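Local coordinates for protein cyclic GMP-AMP synthase-like receptor (Tribolium castaneum, PDB 7LT2) that senses double-stranded RNA in the cytoplasm and, as a nucleotidyltransferase, makes the second messenger 2',3'-cGAMP from ATP and GTP in innate immunity, at residues 23-28 / 58-63; 351-354 / 359-362. All blocks are in the same frame, centred on the assembly; numbering follows the deposited sequence.

Contact 1 (23-28 / 58-63)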
loop_
_atom_site.group_PDB
_atom_site.type_symbol
_atom_site.label_atom_id
_atom_site.label_comp_id
_atom_site.label_asym_id
_atom_site.label_seq_id
_atom_site.Cartn_x
_atom_site.Cartn_y
_atom_site.Cartn_z
ATOM N N GLY A 23 13.217 4.882 -12.371
ATOM C CA GLY A 23 14.575 4.434 -12.096
ATOM C C GLY A 23 14.737 3.882 -10.692
ATOM O O GLY A 23 15.384 2.852 -10.489
ATOM N N ASN A 24 14.150 4.553 -9.704
ATOM C CA ASN A 24 14.217 4.035 -8.341
ATOM C C ASN A 24 13.500 2.698 -8.226
ATOM O O ASN A 24 13.963 1.804 -7.509
ATOM C CB ASN A 24 13.648 5.059 -7.357
ATOM C CG ASN A 24 14.618 6.181 -7.091
ATOM O OD1 ASN A 24 15.683 5.958 -6.512
ATOM N ND2 ASN A 24 14.276 7.395 -7.534
ATOM N N LYS A 25 12.387 2.526 -8.951
ATOM C CA LYS A 25 11.700 1.238 -8.932
ATOM C C LYS A 25 12.574 0.135 -9.514
ATOM O O LYS A 25 12.629 -0.967 -8.965
ATOM C CB LYS A 25 10.373 1.317 -9.685
ATOM C CG LYS A 25 9.275 2.066 -8.933
ATOM C CD LYS A 25 7.961 2.057 -9.707
ATOM C CE LYS A 25 6.876 2.828 -8.966
ATOM N NZ LYS A 25 5.669 3.029 -9.820
ATOM N N GLN A 26 13.263 0.404 -10.625
ATOM C CA GLN A 26 14.110 -0.636 -11.212
ATOM C C GLN A 26 15.205 -1.063 -10.241
ATOM O O GLN A 26 15.505 -2.257 -10.110
ATOM C CB GLN A 26 14.724 -0.148 -12.525
ATOM C CG GLN A 26 13.729 0.078 -13.655
ATOM C CD GLN A 26 14.398 0.121 -15.019
ATOM O OE1 GLN A 26 14.360 1.131 -15.716
ATOM N NE2 GLN A 26 15.020 -0.984 -15.400
ATOM N N ILE A 27 15.817 -0.096 -9.557
ATOM C CA ILE A 27 16.863 -0.404 -8.589
ATOM C C ILE A 27 16.295 -1.204 -7.425
ATOM O O ILE A 27 16.831 -2.251 -7.048
ATOM C CB ILE A 27 17.523 0.890 -8.088
ATOM C CG1 ILE A 27 18.367 1.526 -9.194
ATOM C CG2 ILE A 27 18.330 0.612 -6.821
ATOM C CD1 ILE A 27 18.824 2.935 -8.854
ATOM N N LEU A 28 15.216 -0.699 -6.822
ATOM C CA LEU A 28 14.640 -1.343 -5.648
ATOM C C LEU A 28 14.150 -2.749 -5.967
ATOM O O LEU A 28 14.338 -3.674 -5.172
ATOM C CB LEU A 28 13.494 -0.490 -5.101
ATOM C CG LEU A 28 13.907 0.828 -4.445
ATOM C CD1 LEU A 28 12.712 1.763 -4.314
ATOM C CD2 LEU A 28 14.538 0.565 -3.085
ATOM N N SER A 58 1.319 3.892 -1.701
ATOM C CA SER A 58 1.000 5.050 -2.533
ATOM C C SER A 58 2.070 5.313 -3.589
ATOM O O SER A 58 1.750 5.779 -4.691
ATOM C CB SER A 58 0.790 6.289 -1.653
ATOM O OG SER A 58 1.984 6.669 -0.993
ATOM N N PHE A 59 3.336 5.019 -3.284
ATOM C CA PHE A 59 4.394 5.173 -4.281
ATOM C C PHE A 59 4.093 4.355 -5.538
ATOM O O PHE A 59 4.186 4.865 -6.661
ATOM C CB PHE A 59 5.744 4.780 -3.668
ATOM C CG PHE A 59 6.895 4.823 -4.639
ATOM C CD1 PHE A 59 7.169 5.973 -5.359
ATOM C CD2 PHE A 59 7.707 3.716 -4.822
ATOM C CE1 PHE A 59 8.228 6.014 -6.249
ATOM C CE2 PHE A 59 8.767 3.749 -5.710
ATOM C CZ PHE A 59 9.028 4.900 -6.424
ATOM N N TYR A 60 3.706 3.087 -5.370
ATOM C CA TYR A 60 3.421 2.247 -6.527
ATOM C C TYR A 60 2.035 2.493 -7.115
ATOM O O TYR A 60 1.789 2.097 -8.262
ATOM C CB TYR A 60 3.594 0.770 -6.162
ATOM C CG TYR A 60 5.008 0.290 -6.399
ATOM C CD1 TYR A 60 5.982 0.424 -5.415
ATOM C CD2 TYR A 60 5.379 -0.268 -7.617
ATOM C CE1 TYR A 60 7.283 -0.001 -5.630
ATOM C CE2 TYR A 60 6.677 -0.702 -7.840
ATOM C CZ TYR A 60 7.625 -0.558 -6.849
ATOM O OH TYR A 60 8.915 -0.981 -7.077
ATOM N N ASP A 61 1.133 3.129 -6.366
ATOM C CA ASP A 61 -0.139 3.574 -6.924
ATOM C C ASP A 61 -0.021 4.874 -7.702
ATOM O O ASP A 61 -0.992 5.276 -8.352
ATOM C CB ASP A 61 -1.183 3.785 -5.824
ATOM C CG ASP A 61 -1.783 2.491 -5.324
ATOM O OD1 ASP A 61 -1.759 1.484 -6.070
ATOM O OD2 ASP A 61 -2.288 2.487 -4.182
ATOM N N GLY A 62 1.127 5.545 -7.644
ATOM C CA GLY A 62 1.219 6.851 -8.270
ATOM C C GLY A 62 0.511 7.940 -7.499
ATOM O O GLY A 62 0.113 8.951 -8.088
ATOM N N LEU A 63 0.348 7.760 -6.188
ATOM C CA LEU A 63 -0.415 8.679 -5.348
ATOM C C LEU A 63 0.411 9.272 -4.211
ATOM O O LEU A 63 -0.160 9.893 -3.305
ATOM C CB LEU A 63 -1.641 7.965 -4.766
ATOM C CG LEU A 63 -2.686 7.441 -5.752
ATOM C CD1 LEU A 63 -3.763 6.668 -4.997
ATOM C CD2 LEU A 63 -3.298 8.577 -6.557
HETATM O O HOH W 1 3.595 1.391 -10.225
HETATM O O HOH W 2 4.003 5.098 -9.401
#

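Contact 2 (351-354 / 359-362)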
loop_
_atom_site.group_PDB
_atom_site.type_symbol
_atom_site.label_atom_id
_atom_site.label_comp_id
_atom_site.label_asym_id
_atom_site.label_seq_id
_atom_site.Cartn_x
_atom_site.Cartn_y
_atom_site.Cartn_z
ATOM N N ILE A 351 -13.056 25.725 0.322
ATOM C CA ILE A 351 -13.809 25.706 -0.930
ATOM C C ILE A 351 -14.349 27.094 -1.256
ATOM O O ILE A 351 -14.256 27.559 -2.400
ATOM C CB ILE A 351 -14.936 24.660 -0.858
ATOM C CG1 ILE A 351 -14.339 23.259 -0.709
ATOM C CG2 ILE A 351 -15.807 24.733 -2.106
ATOM C CD1 ILE A 351 -15.364 22.183 -0.452
ATOM N N LYS A 352 -14.907 27.786 -0.256
ATOM C CA LYS A 352 -15.417 29.133 -0.495
ATOM C C LYS A 352 -14.298 30.081 -0.903
ATOM O O LYS A 352 -14.504 30.990 -1.715
ATOM C CB LYS A 352 -16.124 29.660 0.755
ATOM C CG LYS A 352 -17.333 28.849 1.180
ATOM C CD LYS A 352 -18.397 28.837 0.097
ATOM C CE LYS A 352 -19.474 29.872 0.366
ATOM N NZ LYS A 352 -20.279 29.521 1.569
ATOM N N ASP A 353 -13.102 29.878 -0.354
ATOM C CA ASP A 353 -11.997 30.795 -0.600
ATOM C C ASP A 353 -11.364 30.591 -1.974
ATOM O O ASP A 353 -10.767 31.528 -2.515
ATOM C CB ASP A 353 -10.939 30.632 0.495
ATOM C CG ASP A 353 -9.975 31.791 0.551
ATOM O OD1 ASP A 353 -10.433 32.925 0.801
ATOM O OD2 ASP A 353 -8.763 31.565 0.355
ATOM N N ILE A 354 -11.480 29.393 -2.547
ATOM C CA ILE A 354 -10.858 29.086 -3.831
ATOM C C ILE A 354 -11.873 28.938 -4.957
ATOM O O ILE A 354 -11.474 28.984 -6.132
ATOM C CB ILE A 354 -9.981 27.819 -3.743
ATOM C CG1 ILE A 354 -10.850 26.576 -3.539
ATOM C CG2 ILE A 354 -8.955 27.954 -2.628
ATOM C CD1 ILE A 354 -10.055 25.284 -3.440
ATOM N N GLU A 359 -6.179 31.384 -7.791
ATOM C CA GLU A 359 -4.876 31.814 -7.300
ATOM C C GLU A 359 -4.723 31.624 -5.796
ATOM O O GLU A 359 -3.598 31.712 -5.290
ATOM C CB GLU A 359 -4.628 33.282 -7.663
ATOM C CG GLU A 359 -5.410 34.292 -6.833
ATOM C CD GLU A 359 -6.840 34.480 -7.311
ATOM O OE1 GLU A 359 -7.274 33.742 -8.222
ATOM O OE2 GLU A 359 -7.529 35.373 -6.775
ATOM N N ASN A 360 -5.814 31.368 -5.073
ATOM C CA ASN A 360 -5.741 31.077 -3.648
ATOM C C ASN A 360 -5.468 29.609 -3.347
ATOM O O ASN A 360 -5.203 29.275 -2.186
ATOM C CB ASN A 360 -7.042 31.494 -2.949
ATOM C CG ASN A 360 -7.229 32.997 -2.914
ATOM O OD1 ASN A 360 -6.291 33.755 -3.157
ATOM N ND2 ASN A 360 -8.443 33.436 -2.599
ATOM N N ILE A 361 -5.531 28.725 -4.348
ATOM C CA ILE A 361 -5.356 27.298 -4.082
ATOM C C ILE A 361 -3.976 27.027 -3.499
ATOM O O ILE A 361 -3.837 26.318 -2.495
ATOM C CB ILE A 361 -5.591 26.476 -5.361
ATOM C CG1 ILE A 361 -7.042 26.600 -5.825
ATOM C CG2 ILE A 361 -5.226 25.017 -5.123
ATOM C CD1 ILE A 361 -7.301 25.942 -7.180
ATOM N N ALA A 362 -2.935 27.582 -4.127
ATOM C CA ALA A 362 -1.572 27.360 -3.654
ATOM C C ALA A 362 -1.377 27.873 -2.236
ATOM O O ALA A 362 -0.560 27.325 -1.485
ATOM C CB ALA A 362 -0.568 28.027 -4.593
#

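Contact 1 (23-28 / 58-63)
The aliphatic chain of Lys25 runs across the faces of two aromatic rings, those of Phe59 and Tyr60, and this is nearly the whole of the contact. Extended beyond CG, the chain slides past both rings: Lys25 CG lies 3.7 Å from Phe59 CE2, and Lys25 CD lies 3.6 Å from Tyr60 CE2. The CE methylene, polarised by the ammonium beside it, makes a CH-pi contact with both, 3.8 Å from the Tyr60 centroid and 4.1 Å from that of Phe59. Lysine suits the place because it offers a long apolar stem with a charge at its end; buried Phe59 supplies a purely apolar face.

Lys25 NZ stands off-centre over Tyr60, 32° from the ring normal in a cation-pi arrangement, and its approach to the Phe59 ring is long and at most weakly attractive. Two waters accept from NZ, each passing a bond on to a carbonyl, Tyr60 O or Phe59 O. Tyrosine can give the lysine a face while its hydroxyl is hydrogen-bonded to Glu29, one turn further along the lysine's own helix.

Gly62 ends the short helix in a Schellman motif, its positive phi easily adopted without a side chain. Ser58, in the same segment, probably binds ATP, as inferred from relatives. Helix 18-42 thus packs against helix 58-61 of the nucleotidyltransferase domain; Phe59 and Leu28 both rest on Met190 of strand 188-200, and Tyr60 meets Phe71 of strand 70-77 edge-to-face.

Contact 2 (351-354 / 359-362)
Ile354 lays its branched CB against Ile361, with Ile354 CB 3.8 Å from Ile361 CG1, and the two side chains cross at about a right angle. The CD1 end of Ile354 also approaches Ile361 CG1. CG1 of Ile354 sits between its own backbone N and carbonyl carbon (chi1 69°), while CG2 is anti to the carbonyl carbon and also covers the backbone at Asn360 and Ile361, 3.9 Å from Asn360 C. The beta-branched shape thus spreads over both side chain and backbone. Both isoleucines are buried, as suits their wholly apolar side chains.

The polar part lies beside this apolar patch. Asn360 ND2 donates to Asp353 O over 3.0 Å, nearly straight at 165° at the hydrogen. The acceptor lies close to the amide plane of Asn360, whereas the donor is tilted 27° from the plane of the carbonyl. Asparagine suits the task because its amide can both give and accept: Asn360 OD1 takes a bond from Lys363. Asp353 crosses the asparagine at about a right angle, its carboxylate plane nearly parallel to the amide; the 3.5 Å between Asp353 OD2 and Asn360 ND2 is no hydrogen bond. That oxygen is instead hydrogen-bonded to His364, a role for which a carboxylate is apt.

The chain passes through a short linker from helix 337-354 to helix 361-365. Ile354 rests on Phe305 and Met306 of helix 301-318, while Ile361 touches Leu6 of helix 5-13, and Ala362 packs on helices 5-13 and 368-375.

How the contacts relate
Contacts 1 and 2 lie at separate places in the fold, their centres 31 Å apart and their nearest atoms about 16 Å apart, and they share no helix or strand. They come in series along the chain. Contact 1 joins helix 18-42 to helix 58-61 beside the central sheet, about 11 Å from the centre of the chain. It contains Ser58 and lies close to Phe71, both inferred to bind ATP, with the inferred metal ligand Glu70 about 8 Å from Phe59, side chain to side chain. Contact 2, about 30 Å from that centre, links helices 337-354 and 361-365, away from the annotated sites, and belongs to peripheral helix packing.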